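Syntaxin1 (Monosiga brevicollis, PDB 2XHE) probably acts as a SNAP receptor (SNARE) of the syntaxin family, binding other SNARE proteins in membrane transport. Local coordinates at residues E40-D45 / S130-I135. Numbering follows the deposited sequence.
Sequences EPFMAD and STDLRI
Phe42 and Met43 reach from just before helix 44-72, where Met43 holds the N-cap position, to Asp132 and Ile135 on the first turn of helix 131-171, so the N-terminal ends of the two helices meet, consistent with the N-terminal Habc bundle of syntaxins. The apolar part is thin: Phe42 CZ lies 4.4 Å from Ile135 CD1, and Met43 CE sits 4.3 Å from Ile135 CG2. Ile135 also packs on Phe46 and Phe47 in the first turn of helix 44-72, and Phe42 touches Phe47 as well. The Phe42 ring is swung opposite the backbone N (chi1 178°) and presents its edge to Ile135 CD1 and Asp132 OD2, the latter 3.1 Å from CE1, while Met43 CG rests 3.7 Å above one face, toward the rim. The polar part centres on Asp132, whose carboxylate plane is turned 58° from the ring. Its OD2 forms a salt bridge with a basic side chain of the other protein in the assembly, which also packs on Phe42, so the contact borders that interface. An alanine in place of Phe42 would probably leave Asp132 OD2 and Ile135 CD1 without the ring edge they now meet, opening a gap between the segments. Just before helix 131-171, Ser130 is the N-cap: its OG accepts a capping bond from Leu133 N at 3.2 Å. Met43 bends at chi2 and chi3, bringing SD to 4.1 Å from Asp132 CB and CE to 3.8 Å from Asp132 O.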
loop_
_atom_site.group_PDB
_atom_site.type_symbol
_atom_site.label_atom_id
_atom_site.label_comp_id
_atom_site.label_asym_id
_atom_site.label_seq_id
_atom_site.Cartn_x
_atom_site.Cartn_y
_atom_site.Cartn_z
ATOM N N GLU B 40 -7.568 6.724 -37.646
ATOM C CA GLU B 40 -6.271 7.402 -37.725
ATOM C C GLU B 40 -5.237 6.773 -36.786
ATOM O O GLU B 40 -5.596 6.178 -35.770
ATOM C CB GLU B 40 -6.424 8.899 -37.424
ATOM C CG GLU B 40 -7.297 9.660 -38.418
ATOM C CD GLU B 40 -6.699 9.714 -39.817
ATOM O OE1 GLU B 40 -5.483 9.469 -39.959
ATOM O OE2 GLU B 40 -7.446 10.006 -40.774
ATOM N N PRO B 41 -3.945 6.911 -37.123
ATOM C CA PRO B 41 -2.851 6.294 -36.361
ATOM C C PRO B 41 -2.877 6.641 -34.872
ATOM O O PRO B 41 -3.145 5.770 -34.037
ATOM C CB PRO B 41 -1.600 6.893 -37.008
ATOM C CG PRO B 41 -2.022 7.239 -38.392
ATOM C CD PRO B 41 -3.449 7.676 -38.279
ATOM N N PHE B 42 -2.584 7.900 -34.560
ATOM C CA PHE B 42 -2.502 8.384 -33.180
ATOM C C PHE B 42 -1.139 8.122 -32.542
ATOM O O PHE B 42 -0.889 7.048 -31.993
ATOM C CB PHE B 42 -3.619 7.811 -32.305
ATOM C CG PHE B 42 -3.536 8.239 -30.869
ATOM C CD1 PHE B 42 -3.750 9.563 -30.514
ATOM C CD2 PHE B 42 -3.240 7.325 -29.875
ATOM C CE1 PHE B 42 -3.669 9.965 -29.199
ATOM C CE2 PHE B 42 -3.160 7.721 -28.553
ATOM C CZ PHE B 42 -3.374 9.045 -28.217
ATOM N N MET B 43 -0.264 9.119 -32.636
ATOM C CA MET B 43 1.053 9.072 -32.014
ATOM C C MET B 43 1.863 7.848 -32.441
ATOM O O MET B 43 2.508 7.190 -31.624
ATOM C CB MET B 43 0.900 9.133 -30.500
ATOM C CG MET B 43 -0.006 10.266 -30.053
ATOM S SD MET B 43 0.578 11.061 -28.553
ATOM C CE MET B 43 0.366 9.729 -27.394
ATOM N N ALA B 44 1.840 7.569 -33.739
ATOM C CA ALA B 44 2.510 6.395 -34.292
ATOM C C ALA B 44 4.005 6.344 -33.981
ATOM O O ALA B 44 4.520 5.317 -33.538
ATOM C CB ALA B 44 2.273 6.302 -35.788
ATOM N N ASP B 45 4.709 7.445 -34.211
ATOM C CA ASP B 45 6.140 7.447 -33.939
ATOM C C ASP B 45 6.425 7.228 -32.462
ATOM O O ASP B 45 7.365 6.516 -32.113
ATOM C CB ASP B 45 6.812 8.729 -34.419
ATOM C CG ASP B 45 8.322 8.572 -34.557
ATOM O OD1 ASP B 45 8.839 7.453 -34.322
ATOM O OD2 ASP B 45 8.996 9.564 -34.909
ATOM N N SER B 130 -4.367 16.217 -21.061
ATOM C CA SER B 130 -4.824 15.745 -22.353
ATOM C C SER B 130 -4.319 14.336 -22.555
ATOM O O SER B 130 -3.121 14.079 -22.440
ATOM C CB SER B 130 -4.291 16.647 -23.465
ATOM O OG SER B 130 -3.033 16.192 -23.936
ATOM N N THR B 131 -5.236 13.425 -22.856
ATOM C CA THR B 131 -4.912 12.006 -22.902
ATOM C C THR B 131 -3.571 11.754 -23.612
ATOM O O THR B 131 -2.795 10.896 -23.198
ATOM C CB THR B 131 -6.081 11.186 -23.515
ATOM O OG1 THR B 131 -7.326 11.636 -22.955
ATOM C CG2 THR B 131 -5.919 9.700 -23.223
ATOM N N ASP B 132 -3.288 12.527 -24.659
ATOM C CA ASP B 132 -2.004 12.448 -25.359
ATOM C C ASP B 132 -0.848 12.648 -24.382
ATOM O O ASP B 132 0.003 11.773 -24.219
ATOM C CB ASP B 132 -1.914 13.512 -26.461
ATOM C CG ASP B 132 -3.133 13.530 -27.369
ATOM O OD1 ASP B 132 -4.161 14.137 -26.984
ATOM O OD2 ASP B 132 -3.060 12.947 -28.476
ATOM N N LEU B 133 -0.833 13.809 -23.733
ATOM C CA LEU B 133 0.254 14.185 -22.832
ATOM C C LEU B 133 0.285 13.331 -21.556
ATOM O O LEU B 133 1.361 13.023 -21.036
ATOM C CB LEU B 133 0.192 15.686 -22.507
ATOM C CG LEU B 133 1.240 16.241 -21.539
ATOM C CD1 LEU B 133 2.640 15.916 -22.002
ATOM C CD2 LEU B 133 1.074 17.734 -21.385
ATOM N N ARG B 134 -0.889 12.943 -21.064
ATOM C CA ARG B 134 -0.968 12.047 -19.913
ATOM C C ARG B 134 -0.266 10.717 -20.191
ATOM O O ARG B 134 0.567 10.271 -19.393
ATOM C CB ARG B 134 -2.424 11.806 -19.516
ATOM C CG ARG B 134 -3.094 12.989 -18.822
ATOM C CD ARG B 134 -4.570 12.705 -18.571
ATOM N NE ARG B 134 -4.750 11.425 -17.892
ATOM C CZ ARG B 134 -5.793 10.622 -18.077
ATOM N NH1 ARG B 134 -6.754 10.965 -18.926
ATOM N NH2 ARG B 134 -5.867 9.473 -17.421
ATOM N N ILE B 135 -0.609 10.098 -21.325
ATOM C CA ILE B 135 0.006 8.850 -21.773
ATOM C C ILE B 135 1.509 9.002 -21.950
ATOM O O ILE B 135 2.287 8.182 -21.469
ATOM C CB ILE B 135 -0.614 8.368 -23.099
ATOM C CG1 ILE B 135 -1.997 7.767 -22.846
ATOM C CG2 ILE B 135 0.278 7.338 -23.786
ATOM C CD1 ILE B 135 -2.874 7.712 -24.069
#